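Local coordinates for protein D-alanyl transferase DltD (Enterococcus faecalis, PDB 6O93) that probably transfers D-alanine in the D-alanylation of lipoteichoic acid in the Gram-positive cell wall, at residues K14-M20 with M200-E204; K31-A36 with S89-I94. One frame throughout, in Å; residues are numbered along the deposited sequence.

In the fold
Both interactions involve helices from the N-terminal part of the chain that lie against the parallel sheet, near strands 40-44 and 69-73. Their centres are about 17 Å apart and they do not touch. Interaction 1 is partly buried. It joins the end of helix 10-17 to the loop before helix 204-211, and polar atoms and waters do most of the work. Interaction 2 is more deeply buried. It pairs helix 29-36 with the end of helix 80-90, where a small polar cluster at one end gives way to apolar packing. Along the chain, both segments of interaction 2 fall between those of interaction 1.

Interaction 1. Residues K14-M20 with M200-E204; sequences KEASTSM and MVSRE
This is a mostly polar contact between the C-terminal end of helix 10-17 and the loop that leads into helix 204-211. R203 and T18 are joined twice. The backbone N of R203 donates to T18 OG1 at 3.1 Å. The guanidinium reaches the backbone as well: R203 NH1 lies 3.0 Å from T18 O, with an N-H...O angle of 160° and the acceptor in the guanidinium plane. A weak second bond runs from the same NH1 to S19 O. The thioether of M20 lies over one face of this group, with SD 3.7 Å from R203 NH1.

S202 bonds to the helix one residue earlier in the loop. Its OG is anti to its own backbone N (chi1 176°) and donates to E15 O at 2.9 Å, in the carbonyl plane and on a lone pair. The same OG accepts from E204 N, which closes an ST turn. The turn thus spans the start of the helix that follows, with R203 at its N-cap position. DltD belongs to the SGNH hydrolase clan, and here a loop and helix from the middle of the chain lie against a helix packed beside the sheet.

One water accepts from T18 OG1 and lies within bonding distance of K14 O, S202 OG and E204 OE1, with two protons to share among those three. The E204 carboxylate meets K14 in a long salt bridge, NZ to OE2 at 3.8 Å. E208 brings a like charge close to E204, which may raise the proton affinity of the pair.

M200 makes the main apolar contact. Its chain bends at chi3 (-65°), and its CE lies 3.7 Å from A16 CB. M200 CG packs against S19 CB, and a second water links S19 O to V201 N.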
loop_
_atom_site.group_PDB
_atom_site.type_symbol
_atom_site.label_atom_id
_atom_site.label_comp_id
_atom_site.label_asym_id
_atom_site.label_seq_id
_atom_site.Cartn_x
_atom_site.Cartn_y
_atom_site.Cartn_z
ATOM N N LYS A 14 14.644 6.498 -10.929
ATOM C CA LYS A 14 13.724 6.073 -11.978
ATOM C C LYS A 14 13.609 4.555 -12.028
ATOM O O LYS A 14 12.502 4.010 -12.131
ATOM C CB LYS A 14 14.181 6.619 -13.330
ATOM C CG LYS A 14 13.327 6.158 -14.501
ATOM C CD LYS A 14 13.733 6.843 -15.795
ATOM C CE LYS A 14 12.816 6.439 -16.937
ATOM N NZ LYS A 14 13.120 7.182 -18.189
ATOM N N GLU A 15 14.742 3.853 -11.956
ATOM C CA GLU A 15 14.722 2.396 -12.024
ATOM C C GLU A 15 14.026 1.791 -10.812
ATOM O O GLU A 15 13.298 0.801 -10.939
ATOM C CB GLU A 15 16.149 1.862 -12.142
ATOM C CG GLU A 15 16.815 2.206 -13.461
ATOM C CD GLU A 15 16.277 1.383 -14.609
ATOM O OE1 GLU A 15 16.060 0.167 -14.417
ATOM O OE2 GLU A 15 16.064 1.948 -15.703
ATOM N N ALA A 16 14.239 2.371 -9.631
ATOM C CA ALA A 16 13.645 1.838 -8.410
ATOM C C ALA A 16 12.156 2.141 -8.291
ATOM O O ALA A 16 11.451 1.434 -7.561
ATOM C CB ALA A 16 14.374 2.398 -7.189
ATOM N N SER A 17 11.661 3.162 -8.995
ATOM C CA SER A 17 10.280 3.593 -8.811
ATOM C C SER A 17 9.288 2.497 -9.180
ATOM O O SER A 17 8.187 2.448 -8.618
ATOM C CB SER A 17 10.007 4.852 -9.636
ATOM O OG SER A 17 10.024 4.570 -11.024
ATOM N N THR A 18 9.651 1.614 -10.112
ATOM C CA THR A 18 8.771 0.540 -10.558
ATOM C C THR A 18 9.248 -0.834 -10.109
ATOM O O THR A 18 8.668 -1.845 -10.522
ATOM C CB THR A 18 8.644 0.558 -12.081
ATOM O OG1 THR A 18 9.919 0.270 -12.667
ATOM C CG2 THR A 18 8.152 1.917 -12.567
ATOM N N SER A 19 10.287 -0.900 -9.273
ATOM C CA SER A 19 10.878 -2.183 -8.911
ATOM C C SER A 19 10.086 -2.902 -7.829
ATOM O O SER A 19 10.075 -4.138 -7.799
ATOM C CB SER A 19 12.318 -1.981 -8.436
ATOM O OG SER A 19 12.346 -1.379 -7.153
ATOM N N MET A 20 9.421 -2.160 -6.941
ATOM C CA MET A 20 8.769 -2.753 -5.774
ATOM C C MET A 20 9.763 -3.573 -4.956
ATOM O O MET A 20 9.398 -4.553 -4.301
ATOM C CB MET A 20 7.569 -3.608 -6.189
ATOM C CG MET A 20 6.434 -2.806 -6.815
ATOM S SD MET A 20 5.148 -3.838 -7.546
ATOM C CE MET A 20 4.550 -4.735 -6.111
ATOM N N MET A 200 16.977 -5.581 -6.538
ATOM C CA MET A 200 16.140 -4.617 -7.243
ATOM C C MET A 200 16.082 -4.981 -8.722
ATOM O O MET A 200 17.114 -5.023 -9.400
ATOM C CB MET A 200 16.679 -3.199 -7.070
ATOM C CG MET A 200 15.792 -2.125 -7.700
ATOM S SD MET A 200 16.660 -0.581 -8.055
ATOM C CE MET A 200 17.085 -0.046 -6.402
ATOM N N VAL A 201 14.880 -5.248 -9.218
ATOM C CA VAL A 201 14.653 -5.532 -10.628
ATOM C C VAL A 201 13.639 -4.508 -11.113
ATOM O O VAL A 201 12.439 -4.618 -10.829
ATOM C CB VAL A 201 14.167 -6.966 -10.864
ATOM C CG1 VAL A 201 13.822 -7.177 -12.327
ATOM C CG2 VAL A 201 15.232 -7.960 -10.420
ATOM N N SER A 202 14.118 -3.500 -11.831
ATOM C CA SER A 202 13.240 -2.473 -12.364
ATOM C C SER A 202 12.307 -3.056 -13.418
ATOM O O SER A 202 12.673 -3.959 -14.175
ATOM C CB SER A 202 14.065 -1.339 -12.968
ATOM O OG SER A 202 13.232 -0.370 -13.578
ATOM N N ARG A 203 11.084 -2.531 -13.456
ATOM C CA ARG A 203 10.131 -2.871 -14.502
ATOM C C ARG A 203 10.177 -1.889 -15.664
ATOM O O ARG A 203 9.264 -1.887 -16.498
ATOM C CB ARG A 203 8.713 -2.941 -13.924
ATOM C CG ARG A 203 8.469 -4.167 -13.056
ATOM C CD ARG A 203 7.068 -4.180 -12.457
ATOM N NE ARG A 203 6.813 -5.409 -11.706
ATOM C CZ ARG A 203 7.249 -5.640 -10.471
ATOM N NH1 ARG A 203 7.970 -4.728 -9.831
ATOM N NH2 ARG A 203 6.968 -6.789 -9.872
ATOM N N GLU A 204 11.220 -1.062 -15.738
ATOM C CA GLU A 204 11.347 -0.132 -16.856
ATOM C C GLU A 204 11.326 -0.836 -18.208
ATOM O O GLU A 204 10.741 -0.277 -19.153
ATOM C CB GLU A 204 12.628 0.695 -16.690
ATOM C CG GLU A 204 12.760 1.848 -17.676
ATOM C CD GLU A 204 11.662 2.888 -17.519
ATOM O OE1 GLU A 204 10.926 2.839 -16.509
ATOM O OE2 GLU A 204 11.534 3.755 -18.411
HETATM O O HOH W 1 11.460 1.984 -13.718
HETATM O O HOH W 2 12.699 -5.385 -7.545
#

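Interaction 2. Residues K31-A36 with S89-I94; sequences KNKAVA and SMGDAI
K31 NZ donates to S89 OG at 2.9 Å and, outside the two segments, to G27 O, while S89 OG is bonded in turn to V86 O of its own helix. The same ammonium donates to N32 OD1, also at 2.9 Å, from a position tilted 31° off the amide carbonyl plane. At least three oxygens thus grip the lysine nitrogen. The last torsion of K31 turns the ammonium out of line with its otherwise extended chain (chi4 -56°). The K31 and S89 side chains are buried.

N32 uses both ends of its amide. OD1 accepts the hydrogen bond from K31 NZ, while ND2 makes a weak bond to S89 O at 3.1 Å. The lysine bond helps to fix which way the amide is turned. M90 CG lies 3.5 Å from N32 OD1, so the start of the methionine chain runs past the amide oxygen.

Farther along, the contact becomes apolar. M90 is extended beyond CG and crosses V35 at about a right angle, with its CE 3.8 Å from V35 CG2. The other branch of V35, CG1, packs on I94 CB at 3.9 Å. A36 CB meets A93 CB at 3.7 Å, and these small side chains let the backbones come close. A36 CA also makes a CA-H...O contact with A93 O. The backbone leaves helical angles at G91, where phi is positive, and the short 3-10 segment 92-93 follows. V35, M90 and I94 also touch strand 40-44. Helix 29-36 precedes that strand, and helix 80-90 links strands 69-73 and 98-102; helices covering a parallel sheet in this way fit the alpha/beta fold of the SGNH hydrolase clan.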
loop_
_atom_site.group_PDB
_atom_site.type_symbol
_atom_site.label_atom_id
_atom_site.label_comp_id
_atom_site.label_asym_id
_atom_site.label_seq_id
_atom_site.Cartn_x
_atom_site.Cartn_y
_atom_site.Cartn_z
ATOM N N LYS A 31 14.144 5.548 -1.280
ATOM C CA LYS A 31 12.738 5.939 -1.294
ATOM C C LYS A 31 12.552 7.354 -0.757
ATOM O O LYS A 31 11.732 8.117 -1.281
ATOM C CB LYS A 31 11.897 4.936 -0.497
ATOM C CG LYS A 31 11.824 5.195 0.998
ATOM C CD LYS A 31 11.131 4.045 1.714
ATOM C CE LYS A 31 10.780 4.406 3.150
ATOM N NZ LYS A 31 11.967 4.831 3.932
ATOM N N ASN A 32 13.307 7.728 0.281
ATOM C CA ASN A 32 13.168 9.070 0.842
ATOM C C ASN A 32 13.627 10.131 -0.148
ATOM O O ASN A 32 12.990 11.182 -0.278
ATOM C CB ASN A 32 13.956 9.182 2.147
ATOM C CG ASN A 32 13.391 8.305 3.246
ATOM O OD1 ASN A 32 12.420 7.569 3.040
ATOM N ND2 ASN A 32 13.995 8.378 4.426
ATOM N N LYS A 33 14.733 9.878 -0.849
ATOM C CA LYS A 33 15.212 10.837 -1.838
ATOM C C LYS A 33 14.200 11.012 -2.963
ATOM O O LYS A 33 13.950 12.135 -3.413
ATOM C CB LYS A 33 16.562 10.381 -2.394
ATOM C CG LYS A 33 17.225 11.377 -3.341
ATOM C CD LYS A 33 17.608 12.664 -2.624
ATOM C CE LYS A 33 18.396 13.598 -3.531
ATOM N NZ LYS A 33 18.758 14.868 -2.840
ATOM N N ALA A 34 13.597 9.914 -3.419
ATOM C CA ALA A 34 12.624 9.992 -4.505
ATOM C C ALA A 34 11.422 10.840 -4.105
ATOM O O ALA A 34 10.963 11.694 -4.876
ATOM C CB ALA A 34 12.180 8.586 -4.908
ATOM N N VAL A 35 10.892 10.615 -2.902
ATOM C CA VAL A 35 9.719 11.359 -2.455
ATOM C C VAL A 35 10.086 12.805 -2.144
ATOM O O VAL A 35 9.311 13.729 -2.423
ATOM C CB VAL A 35 9.080 10.659 -1.240
ATOM C CG1 VAL A 35 7.941 11.491 -0.675
ATOM C CG2 VAL A 35 8.584 9.276 -1.631
ATOM N N ALA A 36 11.272 13.030 -1.571
ATOM C CA ALA A 36 11.690 14.390 -1.246
ATOM C C ALA A 36 11.858 15.243 -2.498
ATOM O O ALA A 36 11.739 16.472 -2.429
ATOM C CB ALA A 36 12.996 14.365 -0.450
ATOM N N SER A 89 9.146 6.848 8.354
ATOM C CA SER A 89 10.574 6.889 8.064
ATOM C C SER A 89 10.919 7.902 6.983
ATOM O O SER A 89 12.088 8.277 6.859
ATOM C CB SER A 89 11.067 5.502 7.645
ATOM O OG SER A 89 10.535 5.129 6.389
ATOM N N MET A 90 9.936 8.350 6.199
ATOM C CA MET A 90 10.212 9.367 5.190
ATOM C C MET A 90 10.449 10.732 5.820
ATOM O O MET A 90 11.137 11.572 5.230
ATOM C CB MET A 90 9.060 9.438 4.188
ATOM C CG MET A 90 8.954 8.215 3.302
ATOM S SD MET A 90 7.570 8.297 2.157
ATOM C CE MET A 90 7.854 6.811 1.201
ATOM N N GLY A 91 9.897 10.970 7.007
ATOM C CA GLY A 91 10.117 12.237 7.680
ATOM C C GLY A 91 9.646 13.404 6.837
ATOM O O GLY A 91 8.583 13.364 6.208
ATOM N N ASP A 92 10.455 14.464 6.814
ATOM C CA ASP A 92 10.103 15.660 6.060
ATOM C C ASP A 92 10.132 15.441 4.553
ATOM O O ASP A 92 9.689 16.323 3.813
ATOM C CB ASP A 92 11.045 16.804 6.435
ATOM C CG ASP A 92 10.867 17.256 7.873
ATOM O OD1 ASP A 92 9.724 17.207 8.376
ATOM O OD2 ASP A 92 11.868 17.660 8.500
ATOM N N ALA A 93 10.633 14.295 4.081
ATOM C CA ALA A 93 10.645 14.033 2.646
ATOM C C ALA A 93 9.234 14.036 2.070
ATOM O O ALA A 93 9.015 14.505 0.946
ATOM C CB ALA A 93 11.335 12.697 2.363
ATOM N N ILE A 94 8.263 13.513 2.825
ATOM C CA ILE A 94 6.879 13.445 2.364
ATOM C C ILE A 94 6.043 14.628 2.838
ATOM O O ILE A 94 4.885 14.764 2.411
ATOM C CB ILE A 94 6.217 12.123 2.815
ATOM C CG1 ILE A 94 4.925 11.873 2.030
ATOM C CG2 ILE A 94 5.935 12.147 4.314
ATOM C CD1 ILE A 94 4.332 10.503 2.253
#